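Local atomic coordinates of hypothetical membrane spanning protein (Thermus thermophilus, PDB entry 2VPZ), a protein that probably serves as the quinone-binding, membrane-embedded subunit of a polysulfide reductase, handling electrons from menaquinol for its partner subunits. Residues L20-V25 with L59-L64; P131-A136 with M148-F152; N140-W144 with A245-G250; A187-P191 with Y210-L214. One frame throughout, in Å; residues are numbered along the deposited sequence.

Interaction 1: L20-V25 with L59-L64; sequences LHFVLV and LDLFIL
The imidazole of His21 turns an edge to the 59-64 segment, where methyl CD1 of Leu64 lies in the ring plane; Leu64 CG is modelled implausibly close to ND1, so the exact fit of this leucine is doubtful. The Asp60 carboxylate, its plane 53° from that of the ring, approaches the imidazole obliquely. Its OD1 stands 3.2 Å from His21 ND1, but the angle is too poor for a hydrogen bond. With CG trans to the backbone N (chi1 -170°), Asp60 carries its acid group across to the 20-25 helix, and OD2 ends 3.0 Å from Val25 CB. There this oxygen is buried with no polar partner in the model. Apolar contacts flank the polar pair. Ile63 sends CD1 to within 3.5 Å of Leu20 CD1, the two side chains meeting at about a right angle, and the same methyl lies 3.8 Å from His21 N. Leu24 CD2 touches Leu59 CG at 3.7 Å, with Leu59 on the surface. The segments run antiparallel, their axes 9.6 Å apart at closest and their directions 162° apart. Beyond them, His21 NE2 makes a weak hydrogen bond to Tyr130 OH, and Val25 packs on Tyr130 and Pro131. His21 and Tyr130 both contact bound quinone in structures of this protein, which is consistent with this antiparallel transmembrane helix pair bordering the quinone site through His21.

Interaction 2: P131-A136 with M148-F152; sequences PGLALA and MAGLF
Gly132 and Met148 bring two antiparallel transmembrane helices together at a glycine contact: the axes of the segments approach to 7.6 Å, with their directions 154° apart. Helix 117-136 is kinked near its C-terminal end, where the N atoms of Pro131 and Gly132 have no bond to the preceding turn.

The polar part is a backbone CA-H...O contact, Gly132 CA to Met148 O at 3.2 Å, bent to 126° at the hydrogen. It depends on the bare glycine, since a CB at this position would run into that carbonyl oxygen.

The remaining contacts are apolar. Phe152 CB rests 3.7 Å from Gly132 CA, and the ring continues past it to Pro131, whose CB is 4.2 Å from CD2. On the flank facing the second subunit, another copy of this protein, Leu133 CD2 meets Ala149 CB at 3.9 Å; Leu192 and Thr193 of that subunit pack on these two residues. Ala136 CB faces Met148 CB at 4.2 Å, while the methionine chain bends at chi2 and chi3 and leads its end away toward Tyr190. Within the chain, Leu242 and Val243 of helix 227-245 pack against Phe152. Leu135 holds CG trans to its own carbonyl carbon (chi1 -55°), which extends the leucine across to the phenylalanine at about a right angle and sets CD1 3.6 Å from Phe152 CZ.

Interaction 3: N140-W144 with A245-G250; sequences NRPLW and AGQWQG
Leu143, Gly246 and Trp248 are joined through one water, where no direct hydrogen bond between the segments is clear. The water accepts from Leu143 N at 2.9 Å and donates to Gly246 O at 2.6 Å and to Trp248 O at 3.1 Å, so three backbone groups share it. It thus links the loop between helices 117-136 and 148-166 to the chain after helix 227-245. Each loop contains a turn: Arg141 to Trp144 form a type I beta turn, and Gln247 centres an inverse gamma turn.

The indole of Trp144 lies over this second turn, with Gly246 O 3.7 Å above the middle of one ring face and Gln247 CG 3.8 Å from CH2. Its NE1 passes close to Gly246, which has no CB to obstruct it, and bonds to Leu242 O. Exchanging Trp144 for an alanine would probably leave Leu242 O without this donor and open a gap beside Gly246. At the other end, the Arg141 guanidinium and the Gln249 amide stack, their planes 19° apart and Gln249 CD 3.6 Å above the guanidinium plane; NE and NH2 of the arginine bond to the backbone of a chain of another protein. Pro142 meets Trp248 at about a right angle, CG to CZ3 4.1 Å, while the Trp248 ring also stacks with His201. Along the backbone, Arg141 CA directs its C-H to Trp248 O across 3.4 Å, with 150° at the hydrogen.

Interaction 4: A187-P191 with Y210-L214; sequences ALLYP and YGLFL
Tyr210 and Ala187 make the tight part of this contact: the phenol OH donates to Ala187 O at a modelled 2.4 Å, so short that the exact length is doubtful. The oxygen lies in the plane of the Tyr210 ring, at its edge. This carbonyl suits such a donor, because the residue four positions on is Pro191, which has no N-H to close the helical bond. With CG trans to the backbone N (chi1 -161°), Tyr210 reaches over to set its hydroxyl near the plane of the Tyr190 ring, 3.3 Å from CD2. Pro191 and Tyr210 approach each other from opposite directions, Pro191 CG 4.1 Å from Tyr210 CE2. A phenylalanine in place of Tyr210 would lack the hydroxyl and would probably leave Ala187 O without this donor.

The looser side is apolar and reaches the surface. Leu214 splays its methyls, CD2 3.8 Å from Ala187 CB and CD1 3.7 Å from CD1 of Leu188, an exposed residue that it crosses at about a right angle.

The contact ties the end of helix 175-189 to the start of helix 210-217; Leu238 and Leu241 of helix 227-245 pack on Tyr210, and Leu202 of helix 196-205 packs on Tyr190 and Pro191.

Interactions 1 and 2 touch through Phe22, whose CD2 is 3.4 Å from Phe152 CE2, and Val25, whose CG1 is 3.8 Å from Pro131 CG; Tyr130, the quinone-contacting neighbour of Pro131, thus sits where the two meet. Interaction 2 also touches interaction 3, with Leu135 O 3.6 Å from Trp144 CE3, and interaction 4, with Met148 CE 3.3 Å from Tyr190 CE1. A probable hydrogen bond, Tyr190 OH to Leu143 O at 2.7 Å, joins interactions 3 and 4, and 187-214 lies within the loop that interaction 3 closes. Interactions 3 and 4 do not touch interaction 1, their centres lying about 22 and 24 Å from its centre.

Interaction 1: L20-V25 with L59-L64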
loop_
_atom_site.group_PDB
_atom_site.type_symbol
_atom_site.label_atom_id
_atom_site.label_comp_id
_atom_site.label_asym_id
_atom_site.label_seq_id
_atom_site.Cartn_x
_atom_site.Cartn_y
_atom_site.Cartn_z
ATOM N N LEU C 20 -22.926 17.479 -32.400
ATOM C CA LEU C 20 -23.377 18.233 -33.566
ATOM C C LEU C 20 -22.382 19.440 -33.686
ATOM O O LEU C 20 -21.825 19.707 -34.761
ATOM C CB LEU C 20 -24.835 18.725 -33.387
ATOM C CG LEU C 20 -25.781 19.004 -34.588
ATOM C CD1 LEU C 20 -26.689 20.232 -34.298
ATOM C CD2 LEU C 20 -24.950 19.219 -35.878
ATOM N N HIS C 21 -22.154 20.168 -32.591
ATOM C CA HIS C 21 -21.199 21.291 -32.610
ATOM C C HIS C 21 -19.854 20.769 -33.167
ATOM O O HIS C 21 -19.194 21.423 -33.993
ATOM C CB HIS C 21 -20.966 21.921 -31.197
ATOM C CG HIS C 21 -19.632 22.544 -30.982
ATOM N ND1 HIS C 21 -19.446 23.888 -30.810
ATOM C CD2 HIS C 21 -18.419 22.000 -30.946
ATOM C CE1 HIS C 21 -18.164 24.152 -30.693
ATOM N NE2 HIS C 21 -17.517 23.010 -30.771
ATOM N N PHE C 22 -19.450 19.571 -32.737
ATOM C CA PHE C 22 -18.205 18.964 -33.197
ATOM C C PHE C 22 -18.141 18.708 -34.717
ATOM O O PHE C 22 -17.120 18.937 -35.328
ATOM C CB PHE C 22 -17.885 17.687 -32.405
ATOM C CG PHE C 22 -16.916 17.874 -31.261
ATOM C CD1 PHE C 22 -17.343 18.375 -30.022
ATOM C CD2 PHE C 22 -15.558 17.568 -31.424
ATOM C CE1 PHE C 22 -16.432 18.575 -28.960
ATOM C CE2 PHE C 22 -14.629 17.757 -30.379
ATOM C CZ PHE C 22 -15.067 18.265 -29.143
ATOM N N VAL C 23 -19.230 18.254 -35.320
ATOM C CA VAL C 23 -19.247 18.048 -36.763
ATOM C C VAL C 23 -19.192 19.424 -37.467
ATOM O O VAL C 23 -18.488 19.604 -38.459
ATOM C CB VAL C 23 -20.546 17.283 -37.253
ATOM C CG1 VAL C 23 -20.644 17.294 -38.806
ATOM C CG2 VAL C 23 -20.563 15.841 -36.717
ATOM N N LEU C 24 -19.907 20.399 -36.917
ATOM C CA LEU C 24 -19.992 21.738 -37.509
ATOM C C LEU C 24 -18.680 22.568 -37.505
ATOM O O LEU C 24 -18.296 23.107 -38.547
ATOM C CB LEU C 24 -21.181 22.534 -36.936
ATOM C CG LEU C 24 -22.449 22.731 -37.814
ATOM C CD1 LEU C 24 -22.873 21.386 -38.437
ATOM C CD2 LEU C 24 -23.618 23.341 -36.995
ATOM N N VAL C 25 -18.005 22.664 -36.359
ATOM C CA VAL C 25 -16.740 23.406 -36.272
ATOM C C VAL C 25 -15.673 22.791 -37.242
ATOM O O VAL C 25 -14.717 23.478 -37.637
ATOM C CB VAL C 25 -16.201 23.464 -34.780
ATOM C CG1 VAL C 25 -15.631 22.114 -34.357
ATOM C CG2 VAL C 25 -15.147 24.571 -34.628
ATOM N N LEU C 59 -23.201 29.986 -37.663
ATOM C CA LEU C 59 -24.035 28.837 -37.305
ATOM C C LEU C 59 -23.388 28.039 -36.145
ATOM O O LEU C 59 -24.089 27.531 -35.267
ATOM C CB LEU C 59 -24.308 27.896 -38.519
ATOM C CG LEU C 59 -25.011 26.528 -38.332
ATOM C CD1 LEU C 59 -26.394 26.709 -37.665
ATOM C CD2 LEU C 59 -25.142 25.778 -39.682
ATOM N N ASP C 60 -22.061 27.941 -36.113
ATOM C CA ASP C 60 -21.401 27.210 -35.023
ATOM C C ASP C 60 -21.353 28.004 -33.704
ATOM O O ASP C 60 -21.533 27.420 -32.632
ATOM C CB ASP C 60 -19.998 26.693 -35.406
ATOM C CG ASP C 60 -19.409 25.717 -34.349
ATOM O OD1 ASP C 60 -20.226 25.054 -33.656
ATOM O OD2 ASP C 60 -18.166 25.608 -34.234
ATOM N N LEU C 61 -21.112 29.314 -33.742
ATOM C CA LEU C 61 -21.141 30.090 -32.496
ATOM C C LEU C 61 -22.617 30.132 -31.971
ATOM O O LEU C 61 -22.850 30.080 -30.758
ATOM C CB LEU C 61 -20.563 31.524 -32.675
ATOM C CG LEU C 61 -19.073 31.708 -33.018
ATOM C CD1 LEU C 61 -18.746 33.200 -33.264
ATOM C CD2 LEU C 61 -18.187 31.128 -31.893
ATOM N N PHE C 62 -23.607 30.206 -32.865
ATOM C CA PHE C 62 -25.017 30.216 -32.436
ATOM C C PHE C 62 -25.400 28.898 -31.726
ATOM O O PHE C 62 -26.050 28.930 -30.680
ATOM C CB PHE C 62 -26.004 30.508 -33.599
ATOM C CG PHE C 62 -27.486 30.389 -33.222
ATOM C CD1 PHE C 62 -28.161 31.428 -32.559
ATOM C CD2 PHE C 62 -28.190 29.215 -33.511
ATOM C CE1 PHE C 62 -29.529 31.295 -32.183
ATOM C CE2 PHE C 62 -29.548 29.060 -33.149
ATOM C CZ PHE C 62 -30.218 30.105 -32.480
ATOM N N ILE C 63 -25.017 27.729 -32.230
ATOM C CA ILE C 63 -25.365 26.524 -31.483
ATOM C C ILE C 63 -24.431 26.214 -30.250
ATOM O O ILE C 63 -24.790 25.405 -29.401
ATOM C CB ILE C 63 -25.656 25.228 -32.433
ATOM C CG1 ILE C 63 -24.501 24.248 -32.419
ATOM C CG2 ILE C 63 -26.016 25.705 -33.852
ATOM C CD1 ILE C 63 -24.924 22.761 -32.647
ATOM N N LEU C 64 -23.266 26.870 -30.148
ATOM C CA LEU C 64 -22.363 26.744 -28.961
ATOM C C LEU C 64 -23.027 27.519 -27.798
ATOM O O LEU C 64 -22.908 27.171 -26.610
ATOM C CB LEU C 64 -20.939 27.352 -29.190
ATOM C CG LEU C 64 -19.771 26.428 -29.574
ATOM C CD1 LEU C 64 -18.601 27.197 -30.226
ATOM C CD2 LEU C 64 -19.281 25.641 -28.339
#

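Interaction 2: P131-A136 with M148-F152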
loop_
_atom_site.group_PDB
_atom_site.type_symbol
_atom_site.label_atom_id
_atom_site.label_comp_id
_atom_site.label_asym_id
_atom_site.label_seq_id
_atom_site.Cartn_x
_atom_site.Cartn_y
_atom_site.Cartn_z
ATOM N N PRO C 131 -10.404 21.157 -31.569
ATOM C CA PRO C 131 -11.300 20.062 -31.166
ATOM C C PRO C 131 -10.600 18.750 -30.704
ATOM O O PRO C 131 -10.926 18.215 -29.638
ATOM C CB PRO C 131 -12.205 19.839 -32.370
ATOM C CG PRO C 131 -12.228 21.172 -33.078
ATOM C CD PRO C 131 -10.835 21.760 -32.844
ATOM N N GLY C 132 -9.672 18.230 -31.494
ATOM C CA GLY C 132 -8.945 17.021 -31.144
ATOM C C GLY C 132 -8.156 17.179 -29.849
ATOM O O GLY C 132 -7.975 16.223 -29.075
ATOM N N LEU C 133 -7.678 18.392 -29.593
ATOM C CA LEU C 133 -6.952 18.685 -28.349
ATOM C C LEU C 133 -7.935 18.906 -27.158
ATOM O O LEU C 133 -7.550 18.688 -26.009
ATOM C CB LEU C 133 -5.966 19.883 -28.511
ATOM C CG LEU C 133 -4.730 19.745 -29.429
ATOM C CD1 LEU C 133 -3.879 21.031 -29.395
ATOM C CD2 LEU C 133 -3.860 18.535 -29.006
ATOM N N ALA C 134 -9.183 19.323 -27.417
ATOM C CA ALA C 134 -10.172 19.499 -26.335
ATOM C C ALA C 134 -10.473 18.101 -25.751
ATOM O O ALA C 134 -10.790 17.954 -24.558
ATOM C CB ALA C 134 -11.499 20.185 -26.845
ATOM N N LEU C 135 -10.355 17.075 -26.593
ATOM C CA LEU C 135 -10.520 15.664 -26.202
ATOM C C LEU C 135 -9.224 15.106 -25.556
ATOM O O LEU C 135 -9.218 14.742 -24.373
ATOM C CB LEU C 135 -10.880 14.757 -27.416
ATOM C CG LEU C 135 -12.102 15.109 -28.263
ATOM C CD1 LEU C 135 -12.522 13.925 -29.159
ATOM C CD2 LEU C 135 -13.276 15.539 -27.345
ATOM N N ALA C 136 -8.166 15.068 -26.360
ATOM C CA ALA C 136 -6.811 14.546 -26.060
ATOM C C ALA C 136 -6.014 14.992 -24.824
ATOM O O ALA C 136 -5.103 14.298 -24.397
ATOM C CB ALA C 136 -5.902 14.665 -27.345
ATOM N N MET C 148 -6.447 11.455 -31.464
ATOM C CA MET C 148 -7.576 12.389 -31.539
ATOM C C MET C 148 -7.064 13.722 -32.112
ATOM O O MET C 148 -7.812 14.479 -32.751
ATOM C CB MET C 148 -8.220 12.635 -30.161
ATOM C CG MET C 148 -8.840 11.400 -29.486
ATOM S SD MET C 148 -10.185 10.657 -30.436
ATOM C CE MET C 148 -9.455 9.053 -30.892
ATOM N N ALA C 149 -5.793 14.017 -31.851
ATOM C CA ALA C 149 -5.158 15.214 -32.377
ATOM C C ALA C 149 -4.829 15.007 -33.892
ATOM O O ALA C 149 -4.498 15.964 -34.587
ATOM C CB ALA C 149 -3.877 15.573 -31.577
ATOM N N GLY C 150 -4.919 13.768 -34.372
ATOM C CA GLY C 150 -4.685 13.469 -35.771
ATOM C C GLY C 150 -5.984 13.232 -36.532
ATOM O O GLY C 150 -6.180 13.704 -37.675
ATOM N N LEU C 151 -6.900 12.502 -35.903
ATOM C CA LEU C 151 -8.215 12.192 -36.451
ATOM C C LEU C 151 -9.124 13.430 -36.599
ATOM O O LEU C 151 -9.861 13.554 -37.589
ATOM C CB LEU C 151 -8.934 11.127 -35.594
ATOM C CG LEU C 151 -8.425 9.685 -35.756
ATOM C CD1 LEU C 151 -9.186 8.721 -34.823
ATOM C CD2 LEU C 151 -8.574 9.246 -37.228
ATOM N N PHE C 152 -9.072 14.371 -35.661
ATOM C CA PHE C 152 -9.955 15.498 -35.821
ATOM C C PHE C 152 -9.576 16.504 -36.956
ATOM O O PHE C 152 -10.475 16.925 -37.693
ATOM C CB PHE C 152 -10.359 16.073 -34.448
ATOM C CG PHE C 152 -11.496 15.298 -33.757
ATOM C CD1 PHE C 152 -11.291 13.991 -33.322
ATOM C CD2 PHE C 152 -12.786 15.857 -33.623
ATOM C CE1 PHE C 152 -12.331 13.226 -32.761
ATOM C CE2 PHE C 152 -13.851 15.104 -33.064
ATOM C CZ PHE C 152 -13.620 13.788 -32.635
#

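Interaction 3: N140-W144 with A245-G250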
loop_
_atom_site.group_PDB
_atom_site.type_symbol
_atom_site.label_atom_id
_atom_site.label_comp_id
_atom_site.label_asym_id
_atom_site.label_seq_id
_atom_site.Cartn_x
_atom_site.Cartn_y
_atom_site.Cartn_z
ATOM N N ASN C 140 -7.122 11.116 -18.456
ATOM C CA ASN C 140 -7.864 10.235 -17.542
ATOM C C ASN C 140 -8.890 9.388 -18.318
ATOM O O ASN C 140 -9.332 8.314 -17.869
ATOM C CB ASN C 140 -8.581 11.048 -16.454
ATOM C CG ASN C 140 -9.368 12.233 -17.022
ATOM O OD1 ASN C 140 -10.575 12.397 -16.774
ATOM N ND2 ASN C 140 -8.682 13.069 -17.794
ATOM N N ARG C 141 -9.289 9.892 -19.488
ATOM C CA ARG C 141 -10.241 9.227 -20.399
ATOM C C ARG C 141 -9.419 8.336 -21.368
ATOM O O ARG C 141 -8.864 8.843 -22.333
ATOM C CB ARG C 141 -11.033 10.292 -21.205
ATOM C CG ARG C 141 -11.655 11.456 -20.393
ATOM C CD ARG C 141 -12.982 11.054 -19.708
ATOM N NE ARG C 141 -13.440 11.998 -18.669
ATOM C CZ ARG C 141 -14.480 11.812 -17.855
ATOM N NH1 ARG C 141 -15.214 10.705 -17.932
ATOM N NH2 ARG C 141 -14.803 12.734 -16.950
ATOM N N PRO C 142 -9.352 6.991 -21.124
ATOM C CA PRO C 142 -8.599 6.129 -22.051
ATOM C C PRO C 142 -8.863 6.131 -23.601
ATOM O O PRO C 142 -7.977 5.773 -24.381
ATOM C CB PRO C 142 -8.738 4.712 -21.500
ATOM C CG PRO C 142 -9.122 4.897 -20.028
ATOM C CD PRO C 142 -9.893 6.232 -19.991
ATOM N N LEU C 143 -10.064 6.474 -24.053
ATOM C CA LEU C 143 -10.332 6.474 -25.503
ATOM C C LEU C 143 -9.829 7.749 -26.213
ATOM O O LEU C 143 -9.524 7.734 -27.402
ATOM C CB LEU C 143 -11.833 6.208 -25.831
ATOM C CG LEU C 143 -12.452 4.923 -25.229
ATOM C CD1 LEU C 143 -13.793 4.567 -25.917
ATOM C CD2 LEU C 143 -11.456 3.761 -25.349
ATOM N N TRP C 144 -9.711 8.856 -25.480
ATOM C CA TRP C 144 -9.237 10.111 -26.074
ATOM C C TRP C 144 -7.737 10.251 -26.072
ATOM O O TRP C 144 -7.185 11.202 -25.506
ATOM C CB TRP C 144 -9.883 11.301 -25.357
ATOM C CG TRP C 144 -11.334 11.367 -25.666
ATOM C CD1 TRP C 144 -11.986 10.725 -26.699
ATOM C CD2 TRP C 144 -12.344 12.111 -24.976
ATOM N NE1 TRP C 144 -13.322 11.033 -26.682
ATOM C CE2 TRP C 144 -13.569 11.886 -25.641
ATOM C CE3 TRP C 144 -12.328 12.971 -23.858
ATOM C CZ2 TRP C 144 -14.793 12.479 -25.209
ATOM C CZ3 TRP C 144 -13.530 13.566 -23.426
ATOM C CH2 TRP C 144 -14.741 13.320 -24.106
ATOM N N ALA C 245 -18.845 8.184 -27.194
ATOM C CA ALA C 245 -18.267 6.970 -26.621
ATOM C C ALA C 245 -16.994 7.121 -25.769
ATOM O O ALA C 245 -16.621 6.202 -25.021
ATOM C CB ALA C 245 -18.006 5.913 -27.733
ATOM N N GLY C 246 -16.321 8.259 -25.852
ATOM C CA GLY C 246 -15.094 8.456 -25.106
ATOM C C GLY C 246 -15.170 9.063 -23.710
ATOM O O GLY C 246 -14.132 9.272 -23.053
ATOM N N GLN C 247 -16.388 9.366 -23.249
ATOM C CA GLN C 247 -16.659 9.975 -21.915
ATOM C C GLN C 247 -16.724 8.873 -20.862
ATOM O O GLN C 247 -17.757 8.633 -20.250
ATOM C CB GLN C 247 -18.003 10.736 -21.917
ATOM C CG GLN C 247 -17.996 11.985 -22.794
ATOM C CD GLN C 247 -19.383 12.601 -23.067
ATOM O OE1 GLN C 247 -20.075 13.081 -22.159
ATOM N NE2 GLN C 247 -19.785 12.602 -24.342
ATOM N N TRP C 248 -15.571 8.260 -20.633
ATOM C CA TRP C 248 -15.447 7.105 -19.739
ATOM C C TRP C 248 -14.078 7.208 -19.031
ATOM O O TRP C 248 -13.075 7.517 -19.662
ATOM C CB TRP C 248 -15.545 5.867 -20.652
ATOM C CG TRP C 248 -15.338 4.501 -20.038
ATOM C CD1 TRP C 248 -16.133 3.884 -19.106
ATOM C CD2 TRP C 248 -14.256 3.575 -20.307
ATOM N NE1 TRP C 248 -15.611 2.648 -18.786
ATOM C CE2 TRP C 248 -14.469 2.430 -19.505
ATOM C CE3 TRP C 248 -13.134 3.601 -21.156
ATOM C CZ2 TRP C 248 -13.592 1.319 -19.510
ATOM C CZ3 TRP C 248 -12.246 2.490 -21.168
ATOM C CH2 TRP C 248 -12.493 1.370 -20.349
ATOM N N GLN C 249 -14.057 6.953 -17.715
ATOM C CA GLN C 249 -12.836 7.020 -16.853
ATOM C C GLN C 249 -12.222 5.628 -16.718
ATOM O O GLN C 249 -10.997 5.436 -16.530
ATOM C CB GLN C 249 -13.214 7.409 -15.454
ATOM C CG GLN C 249 -14.108 8.573 -15.257
ATOM C CD GLN C 249 -13.289 9.773 -14.921
ATOM O OE1 GLN C 249 -13.722 10.695 -14.232
ATOM N NE2 GLN C 249 -12.042 9.753 -15.397
ATOM N N GLY C 250 -13.218 4.755 -16.643
ATOM C CA GLY C 250 -13.138 3.338 -16.421
ATOM C C GLY C 250 -11.975 2.496 -16.043
ATOM O O GLY C 250 -10.912 2.602 -16.678
HETATM O O HOH W 1 -12.426 7.320 -22.653
#

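Interaction 4: A187-P191 with Y210-L214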
loop_
_atom_site.group_PDB
_atom_site.type_symbol
_atom_site.label_atom_id
_atom_site.label_comp_id
_atom_site.label_asym_id
_atom_site.label_seq_id
_atom_site.Cartn_x
_atom_site.Cartn_y
_atom_site.Cartn_z
ATOM N N ALA C 187 -8.263 5.780 -38.857
ATOM C CA ALA C 187 -9.479 5.378 -38.137
ATOM C C ALA C 187 -9.564 3.844 -37.936
ATOM O O ALA C 187 -10.107 3.357 -36.932
ATOM C CB ALA C 187 -10.769 5.891 -38.862
ATOM N N LEU C 188 -9.008 3.101 -38.890
ATOM C CA LEU C 188 -8.951 1.634 -38.864
ATOM C C LEU C 188 -7.845 1.142 -37.885
ATOM O O LEU C 188 -8.001 0.104 -37.226
ATOM C CB LEU C 188 -8.692 1.064 -40.286
ATOM C CG LEU C 188 -8.448 -0.466 -40.376
ATOM C CD1 LEU C 188 -9.780 -1.218 -40.215
ATOM C CD2 LEU C 188 -7.758 -0.829 -41.704
ATOM N N LEU C 189 -6.750 1.893 -37.770
ATOM C CA LEU C 189 -5.653 1.531 -36.862
ATOM C C LEU C 189 -5.890 2.109 -35.445
ATOM O O LEU C 189 -5.174 1.781 -34.505
ATOM C CB LEU C 189 -4.289 2.025 -37.396
ATOM C CG LEU C 189 -3.991 1.932 -38.910
ATOM C CD1 LEU C 189 -2.734 2.742 -39.276
ATOM C CD2 LEU C 189 -3.837 0.465 -39.343
ATOM N N TYR C 190 -6.895 2.958 -35.298
ATOM C CA TYR C 190 -7.202 3.553 -34.003
ATOM C C TYR C 190 -7.432 2.542 -32.841
ATOM O O TYR C 190 -6.729 2.613 -31.824
ATOM C CB TYR C 190 -8.377 4.544 -34.095
ATOM C CG TYR C 190 -8.965 4.923 -32.743
ATOM C CD1 TYR C 190 -8.194 5.573 -31.769
ATOM C CD2 TYR C 190 -10.291 4.606 -32.427
ATOM C CE1 TYR C 190 -8.732 5.899 -30.502
ATOM C CE2 TYR C 190 -10.844 4.924 -31.165
ATOM C CZ TYR C 190 -10.065 5.570 -30.201
ATOM O OH TYR C 190 -10.609 5.869 -28.965
ATOM N N PRO C 191 -8.399 1.584 -32.976
ATOM C CA PRO C 191 -8.653 0.574 -31.921
ATOM C C PRO C 191 -7.435 -0.263 -31.471
ATOM O O PRO C 191 -7.369 -0.743 -30.329
ATOM C CB PRO C 191 -9.746 -0.330 -32.502
ATOM C CG PRO C 191 -10.411 0.507 -33.563
ATOM C CD PRO C 191 -9.326 1.426 -34.106
ATOM N N TYR C 210 -19.180 2.117 -35.927
ATOM C CA TYR C 210 -17.785 2.408 -36.291
ATOM C C TYR C 210 -17.443 1.662 -37.605
ATOM O O TYR C 210 -17.078 2.281 -38.613
ATOM C CB TYR C 210 -16.853 1.944 -35.161
ATOM C CG TYR C 210 -15.463 2.551 -35.169
ATOM C CD1 TYR C 210 -15.207 3.769 -34.539
ATOM C CD2 TYR C 210 -14.398 1.939 -35.859
ATOM C CE1 TYR C 210 -13.959 4.375 -34.577
ATOM C CE2 TYR C 210 -13.131 2.527 -35.915
ATOM C CZ TYR C 210 -12.915 3.756 -35.267
ATOM O OH TYR C 210 -11.687 4.357 -35.357
ATOM N N GLY C 211 -17.547 0.335 -37.563
ATOM C CA GLY C 211 -17.301 -0.518 -38.711
ATOM C C GLY C 211 -18.169 -0.172 -39.912
ATOM O O GLY C 211 -17.768 -0.388 -41.072
ATOM N N LEU C 212 -19.368 0.361 -39.664
ATOM C CA LEU C 212 -20.308 0.800 -40.722
ATOM C C LEU C 212 -19.815 2.134 -41.327
ATOM O O LEU C 212 -19.964 2.374 -42.532
ATOM C CB LEU C 212 -21.772 0.990 -40.222
ATOM C CG LEU C 212 -22.786 1.576 -41.256
ATOM C CD1 LEU C 212 -23.259 0.467 -42.217
ATOM C CD2 LEU C 212 -23.988 2.239 -40.547
ATOM N N PHE C 213 -19.224 2.998 -40.498
ATOM C CA PHE C 213 -18.676 4.282 -40.943
ATOM C C PHE C 213 -17.356 4.128 -41.749
ATOM O O PHE C 213 -17.074 4.948 -42.643
ATOM C CB PHE C 213 -18.563 5.246 -39.748
ATOM C CG PHE C 213 -19.887 5.774 -39.250
ATOM C CD1 PHE C 213 -20.901 6.083 -40.165
ATOM C CD2 PHE C 213 -20.147 5.941 -37.885
ATOM C CE1 PHE C 213 -22.163 6.542 -39.739
ATOM C CE2 PHE C 213 -21.399 6.400 -37.439
ATOM C CZ PHE C 213 -22.410 6.697 -38.367
ATOM N N LEU C 214 -16.595 3.075 -41.423
ATOM C CA LEU C 214 -15.353 2.683 -42.127
ATOM C C LEU C 214 -15.773 2.180 -43.543
ATOM O O LEU C 214 -15.255 2.661 -44.556
ATOM C CB LEU C 214 -14.560 1.570 -41.377
ATOM C CG LEU C 214 -13.774 1.896 -40.086
ATOM C CD1 LEU C 214 -12.879 0.712 -39.635
ATOM C CD2 LEU C 214 -12.915 3.150 -40.321
#